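Local coordinates for cell division control protein Cdc48 (Mycobacterium smegmatis, PDB 5E7P), which probably binds and hydrolyses ATP as a Cdc48-family AAA ATPase, with ADP held in two separate nucleotide pockets, at residues A[518-523]-A[644-649]; A[580-585]-A[621-626]. All blocks are in the same frame, centred on the assembly; numbering follows the deposited sequence.

Overall arrangement
The second AAA module illustrates how a P-loop ATPase core is assembled from strands that are distant in sequence. Coming from the N terminus, the chain lays down 518-523 first, winds through 120 residues of mixed helix, strand and loop, and returns at 644-649, where contact 1 closes the outer loop. Inside that loop, contact 2 closes a smaller one, with 580-585 pairing with 621-626 across a helical connection. The contacts are therefore nested rather than crossed, with centres about 10 Å apart. Strands 521-525 and 623-629 are neighbours, joined by a probable hydrogen bond from Val-522 N to Val-625 O, and both contacts lie in one parallel sheet ordered 546-551, 580-585, 623-629, 521-525, 645-650.

Contact 1. Residues A[518-523]-A[644-649]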
loop_
_atom_site.group_PDB
_atom_site.type_symbol
_atom_site.label_atom_id
_atom_site.label_comp_id
_atom_site.label_asym_id
_atom_site.label_seq_id
_atom_site.Cartn_x
_atom_site.Cartn_y
_atom_site.Cartn_z
ATOM N N PRO A 518 -11.906 -22.755 17.334
ATOM C CA PRO A 518 -11.560 -21.898 16.195
ATOM C C PRO A 518 -11.681 -20.436 16.605
ATOM O O PRO A 518 -12.489 -20.131 17.482
ATOM C CB PRO A 518 -12.631 -22.249 15.162
ATOM C CG PRO A 518 -13.004 -23.658 15.484
ATOM C CD PRO A 518 -12.927 -23.758 16.983
ATOM N N PRO A 519 -10.876 -19.550 15.997
ATOM C CA PRO A 519 -10.850 -18.125 16.350
ATOM C C PRO A 519 -12.245 -17.514 16.419
ATOM O O PRO A 519 -13.027 -17.632 15.478
ATOM C CB PRO A 519 -10.057 -17.501 15.203
ATOM C CG PRO A 519 -9.149 -18.590 14.757
ATOM C CD PRO A 519 -9.938 -19.860 14.902
ATOM N N ARG A 520 -12.558 -16.892 17.547
ATOM C CA ARG A 520 -13.859 -16.272 17.741
ATOM C C ARG A 520 -13.898 -14.890 17.100
ATOM O O ARG A 520 -12.875 -14.208 17.007
ATOM C CB ARG A 520 -14.182 -16.184 19.235
ATOM C CG ARG A 520 -14.365 -17.543 19.898
ATOM C CD ARG A 520 -15.683 -18.179 19.480
ATOM N NE ARG A 520 -15.542 -19.574 19.075
ATOM C CZ ARG A 520 -15.514 -19.985 17.811
ATOM N NH1 ARG A 520 -15.616 -19.109 16.822
ATOM N NH2 ARG A 520 -15.384 -21.275 17.533
ATOM N N GLY A 521 -15.082 -14.489 16.645
ATOM C CA GLY A 521 -15.273 -13.164 16.087
ATOM C C GLY A 521 -15.023 -12.098 17.136
ATOM O O GLY A 521 -15.405 -12.250 18.299
ATOM N N VAL A 522 -14.377 -11.015 16.725
ATOM C CA VAL A 522 -13.998 -9.957 17.649
ATOM C C VAL A 522 -14.723 -8.647 17.355
ATOM O O VAL A 522 -14.740 -8.178 16.216
ATOM C CB VAL A 522 -12.479 -9.708 17.598
ATOM C CG1 VAL A 522 -12.098 -8.547 18.509
ATOM C CG2 VAL A 522 -11.723 -10.974 17.984
ATOM N N LEU A 523 -15.329 -8.066 18.387
ATOM C CA LEU A 523 -15.857 -6.710 18.287
ATOM C C LEU A 523 -14.976 -5.744 19.067
ATOM O O LEU A 523 -14.920 -5.784 20.294
ATOM C CB LEU A 523 -17.294 -6.622 18.795
ATOM C CG LEU A 523 -17.842 -5.189 18.744
ATOM C CD1 LEU A 523 -17.994 -4.718 17.307
ATOM C CD2 LEU A 523 -19.154 -5.056 19.502
ATOM N N ARG A 644 -20.567 -15.759 16.430
ATOM C CA ARG A 644 -20.340 -14.564 15.630
ATOM C C ARG A 644 -19.343 -13.638 16.324
ATOM O O ARG A 644 -18.302 -14.091 16.797
ATOM C CB ARG A 644 -21.665 -13.852 15.356
ATOM C CG ARG A 644 -22.746 -14.789 14.832
ATOM C CD ARG A 644 -23.913 -14.031 14.226
ATOM N NE ARG A 644 -24.848 -14.924 13.548
ATOM C CZ ARG A 644 -26.086 -15.172 13.963
ATOM N NH1 ARG A 644 -26.552 -14.588 15.060
ATOM N NH2 ARG A 644 -26.862 -16.000 13.277
ATOM N N LEU A 645 -19.658 -12.348 16.386
ATOM C CA LEU A 645 -18.782 -11.381 17.045
ATOM C C LEU A 645 -19.004 -11.405 18.554
ATOM O O LEU A 645 -19.715 -10.558 19.094
ATOM C CB LEU A 645 -19.030 -9.973 16.498
ATOM C CG LEU A 645 -18.194 -9.484 15.310
ATOM C CD1 LEU A 645 -18.080 -10.539 14.221
ATOM C CD2 LEU A 645 -18.778 -8.197 14.750
ATOM N N GLU A 646 -18.391 -12.372 19.233
ATOM C CA GLU A 646 -18.689 -12.615 20.644
ATOM C C GLU A 646 -17.575 -12.197 21.608
ATOM O O GLU A 646 -17.809 -12.044 22.806
ATOM C CB GLU A 646 -19.052 -14.084 20.870
ATOM C CG GLU A 646 -17.939 -15.061 20.538
ATOM C CD GLU A 646 -18.278 -16.485 20.950
ATOM O OE1 GLU A 646 -18.718 -17.270 20.080
ATOM O OE2 GLU A 646 -18.104 -16.816 22.145
ATOM N N ARG A 647 -16.367 -12.021 21.090
ATOM C CA ARG A 647 -15.263 -11.558 21.920
ATOM C C ARG A 647 -15.222 -10.032 21.934
ATOM O O ARG A 647 -14.704 -9.402 21.010
ATOM C CB ARG A 647 -13.932 -12.135 21.433
ATOM C CG ARG A 647 -12.729 -11.675 22.234
ATOM C CD ARG A 647 -11.583 -12.659 22.105
ATOM N NE ARG A 647 -11.905 -13.930 22.745
ATOM C CZ ARG A 647 -11.168 -15.031 22.643
ATOM N NH1 ARG A 647 -10.055 -15.026 21.921
ATOM N NH2 ARG A 647 -11.548 -16.140 23.265
ATOM N N LEU A 648 -15.780 -9.449 22.991
ATOM C CA LEU A 648 -15.872 -8.000 23.125
ATOM C C LEU A 648 -14.607 -7.403 23.728
ATOM O O LEU A 648 -14.330 -7.585 24.912
ATOM C CB LEU A 648 -17.081 -7.623 23.983
ATOM C CG LEU A 648 -18.408 -7.344 23.273
ATOM C CD1 LEU A 648 -18.826 -8.501 22.370
ATOM C CD2 LEU A 648 -19.493 -7.041 24.298
ATOM N N VAL A 649 -13.842 -6.691 22.908
ATOM C CA VAL A 649 -12.648 -6.011 23.391
ATOM C C VAL A 649 -12.892 -4.508 23.470
ATOM O O VAL A 649 -13.085 -3.843 22.451
ATOM C CB VAL A 649 -11.430 -6.278 22.492
ATOM C CG1 VAL A 649 -10.190 -5.612 23.077
ATOM C CG2 VAL A 649 -11.206 -7.772 22.320
#
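Gly-521 O receives Arg-647 N at 3.0 Å, with Glu-646 N as a second, weak donor. Two residues on, Leu-523 reaches across with both polar backbone atoms: its N gives a hydrogen bond to Arg-647 O, and its O accepts one from Val-649 N at 3.0 Å. Between these bonds, on the face that carries Val-522 and Arg-647, Val-522 CG1 lies anti to the backbone N (chi1 177°), which brings it to 4.0 Å from Val-649 CG2. Leu-523 occupies the other face, its CB 4.3 Å from Leu-648 CD1. At the loop end, the aliphatic part of Arg-520 does the touching: its CD is 3.2 Å from Glu-646 OE1. That oxygen lies well out of the guanidinium plane, so charge may attract the two groups although no N-H is directed at it. Glu-646 OE1 is instead positioned by a hydrogen bond from Gly-643 N. Farther out, Arg-647 packs on Ala-500 of helix 491-506, and Arg-644 forms a salt bridge with Asp-615 and a hydrogen bond to Ala-638 O. Strand 645-650 is the outermost strand at one side of the 5-1-4-3-2 parallel sheet of the AAA fold, paired with the strand that leads into the P-loop.

Contact 2. Residues A[580-585]-A[621-626]; sequences SLVFLD and RDVVVL
With CG anti to the backbone N in both Phe-583 (chi1 -175°) and Leu-626 (chi1 -176°), the two side chains run side by side in the same direction, and Phe-583 CE1 comes to 3.6 Å from Leu-626 CD2. The ring also turns its edge to the neighbouring backbone: Leu-626 O lies in the ring plane, 3.5 Å from Phe-583 CD1. On the opposite side of the sheet, Val-625 is rotated so that CG2, not CG1, is the branch anti to N, and this methyl meets Leu-584 CD1 at 4.1 Å. Val-582 and Val-623 extend the same apolar row, Val-582 CG2 being 4.2 Å from Val-623 CG1.

Five backbone hydrogen bonds hold the strands in parallel register. They run from Ser-580 N, which binds Asp-622 O, to Leu-584 N, which binds Leu-626 O at 2.8 Å. Leu-626 N to Val-582 O is almost perfectly straight, with an angle of 178° at the hydrogen. Helices 563-576 and 602-617 cover the face of Val-582, Leu-584, Val-623 and Val-625, while helix 491-506 packs on Val-624 and Leu-626. The buried hydroxyl of Ser-580 is satisfied by Ala-574 O and Ser-546 OG.

The chemistry is that of a central sheet pair: peptide groups are paired in the middle and hydrocarbon lies on both faces. The strand ends at Asp-585, whose OD1 makes a weak hydrogen bond to Thr-533 OG1 of the ADP site while OD2 is hydrogen-bonded to a glycerol, probably from the crystallisation liquor, consistent with a Walker B strand ending beside the P-loop.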
loop_
_atom_site.group_PDB
_atom_site.type_symbol
_atom_site.label_atom_id
_atom_site.label_comp_id
_atom_site.label_asym_id
_atom_site.label_seq_id
_atom_site.Cartn_x
_atom_site.Cartn_y
_atom_site.Cartn_z
ATOM N N SER A 580 -6.540 -15.573 6.705
ATOM C CA SER A 580 -7.115 -14.270 6.388
ATOM C C SER A 580 -7.685 -13.549 7.601
ATOM O O SER A 580 -8.263 -14.167 8.496
ATOM C CB SER A 580 -8.221 -14.415 5.334
ATOM O OG SER A 580 -7.730 -14.988 4.133
ATOM N N LEU A 581 -7.525 -12.232 7.607
ATOM C CA LEU A 581 -8.208 -11.368 8.560
ATOM C C LEU A 581 -9.275 -10.574 7.820
ATOM O O LEU A 581 -9.001 -9.956 6.788
ATOM C CB LEU A 581 -7.224 -10.408 9.228
ATOM C CG LEU A 581 -7.838 -9.300 10.089
ATOM C CD1 LEU A 581 -8.636 -9.891 11.239
ATOM C CD2 LEU A 581 -6.761 -8.360 10.614
ATOM N N VAL A 582 -10.493 -10.606 8.346
ATOM C CA VAL A 582 -11.591 -9.837 7.784
ATOM C C VAL A 582 -11.894 -8.655 8.691
ATOM O O VAL A 582 -12.447 -8.819 9.778
ATOM C CB VAL A 582 -12.858 -10.693 7.618
ATOM C CG1 VAL A 582 -13.985 -9.861 7.021
ATOM C CG2 VAL A 582 -12.564 -11.887 6.746
ATOM N N PHE A 583 -11.519 -7.463 8.242
ATOM C CA PHE A 583 -11.706 -6.254 9.035
ATOM C C PHE A 583 -12.941 -5.479 8.576
ATOM O O PHE A 583 -12.953 -4.886 7.498
ATOM C CB PHE A 583 -10.457 -5.369 8.959
ATOM C CG PHE A 583 -10.513 -4.157 9.848
ATOM C CD1 PHE A 583 -11.344 -4.124 10.958
ATOM C CD2 PHE A 583 -9.740 -3.043 9.565
ATOM C CE1 PHE A 583 -11.400 -3.004 11.772
ATOM C CE2 PHE A 583 -9.787 -1.922 10.378
ATOM C CZ PHE A 583 -10.620 -1.902 11.483
ATOM N N LEU A 584 -13.977 -5.495 9.409
ATOM C CA LEU A 584 -15.191 -4.728 9.161
ATOM C C LEU A 584 -15.198 -3.470 10.024
ATOM O O LEU A 584 -15.802 -3.441 11.098
ATOM C CB LEU A 584 -16.428 -5.578 9.460
ATOM C CG LEU A 584 -16.534 -6.919 8.728
ATOM C CD1 LEU A 584 -17.742 -7.708 9.218
ATOM C CD2 LEU A 584 -16.609 -6.712 7.224
ATOM N N ASP A 585 -14.510 -2.433 9.560
ATOM C CA ASP A 585 -14.475 -1.172 10.286
ATOM C C ASP A 585 -15.807 -0.453 10.134
ATOM O O ASP A 585 -16.494 -0.623 9.127
ATOM C CB ASP A 585 -13.333 -0.285 9.794
ATOM C CG ASP A 585 -13.039 0.860 10.744
ATOM O OD1 ASP A 585 -13.476 0.787 11.913
ATOM O OD2 ASP A 585 -12.369 1.828 10.329
ATOM N N ARG A 621 -10.474 -22.191 10.897
ATOM C CA ARG A 621 -9.344 -21.911 11.778
ATOM C C ARG A 621 -8.368 -20.900 11.189
ATOM O O ARG A 621 -7.597 -20.278 11.916
ATOM C CB ARG A 621 -8.602 -23.203 12.122
ATOM C CG ARG A 621 -9.433 -24.177 12.934
ATOM C CD ARG A 621 -8.572 -25.227 13.617
ATOM N NE ARG A 621 -9.340 -25.976 14.605
ATOM C CZ ARG A 621 -9.397 -25.658 15.892
ATOM N NH1 ARG A 621 -8.716 -24.616 16.347
ATOM N NH2 ARG A 621 -10.126 -26.390 16.724
ATOM N N ASP A 622 -8.405 -20.739 9.871
ATOM C CA ASP A 622 -7.478 -19.845 9.189
ATOM C C ASP A 622 -8.138 -18.536 8.758
ATOM O O ASP A 622 -7.588 -17.789 7.953
ATOM C CB ASP A 622 -6.839 -20.550 7.988
ATOM C CG ASP A 622 -7.818 -21.446 7.244
ATOM O OD1 ASP A 622 -9.038 -21.343 7.491
ATOM O OD2 ASP A 622 -7.363 -22.253 6.405
ATOM N N VAL A 623 -9.323 -18.260 9.294
ATOM C CA VAL A 623 -10.000 -16.998 9.011
ATOM C C VAL A 623 -10.531 -16.362 10.289
ATOM O O VAL A 623 -11.292 -16.982 11.031
ATOM C CB VAL A 623 -11.170 -17.175 8.012
ATOM C CG1 VAL A 623 -11.867 -15.847 7.776
ATOM C CG2 VAL A 623 -10.678 -17.761 6.696
ATOM N N VAL A 624 -10.125 -15.123 10.546
ATOM C CA VAL A 624 -10.636 -14.369 11.686
ATOM C C VAL A 624 -11.404 -13.148 11.195
ATOM O O VAL A 624 -10.976 -12.470 10.260
ATOM C CB VAL A 624 -9.506 -13.901 12.620
ATOM C CG1 VAL A 624 -10.079 -13.214 13.847
ATOM C CG2 VAL A 624 -8.648 -15.071 13.035
ATOM N N VAL A 625 -12.545 -12.877 11.820
ATOM C CA VAL A 625 -13.326 -11.694 11.491
ATOM C C VAL A 625 -13.343 -10.720 12.666
ATOM O O VAL A 625 -13.604 -11.105 13.805
ATOM C CB VAL A 625 -14.769 -12.059 11.068
ATOM C CG1 VAL A 625 -15.416 -12.996 12.090
ATOM C CG2 VAL A 625 -15.605 -10.800 10.858
ATOM N N LEU A 626 -13.047 -9.456 12.384
ATOM C CA LEU A 626 -13.025 -8.430 13.417
ATOM C C LEU A 626 -13.831 -7.210 12.988
ATOM O O LEU A 626 -13.599 -6.644 11.920
ATOM C CB LEU A 626 -11.582 -8.029 13.732
ATOM C CG LEU A 626 -11.331 -7.018 14.854
ATOM C CD1 LEU A 626 -10.028 -7.352 15.575
ATOM C CD2 LEU A 626 -11.295 -5.586 14.321
#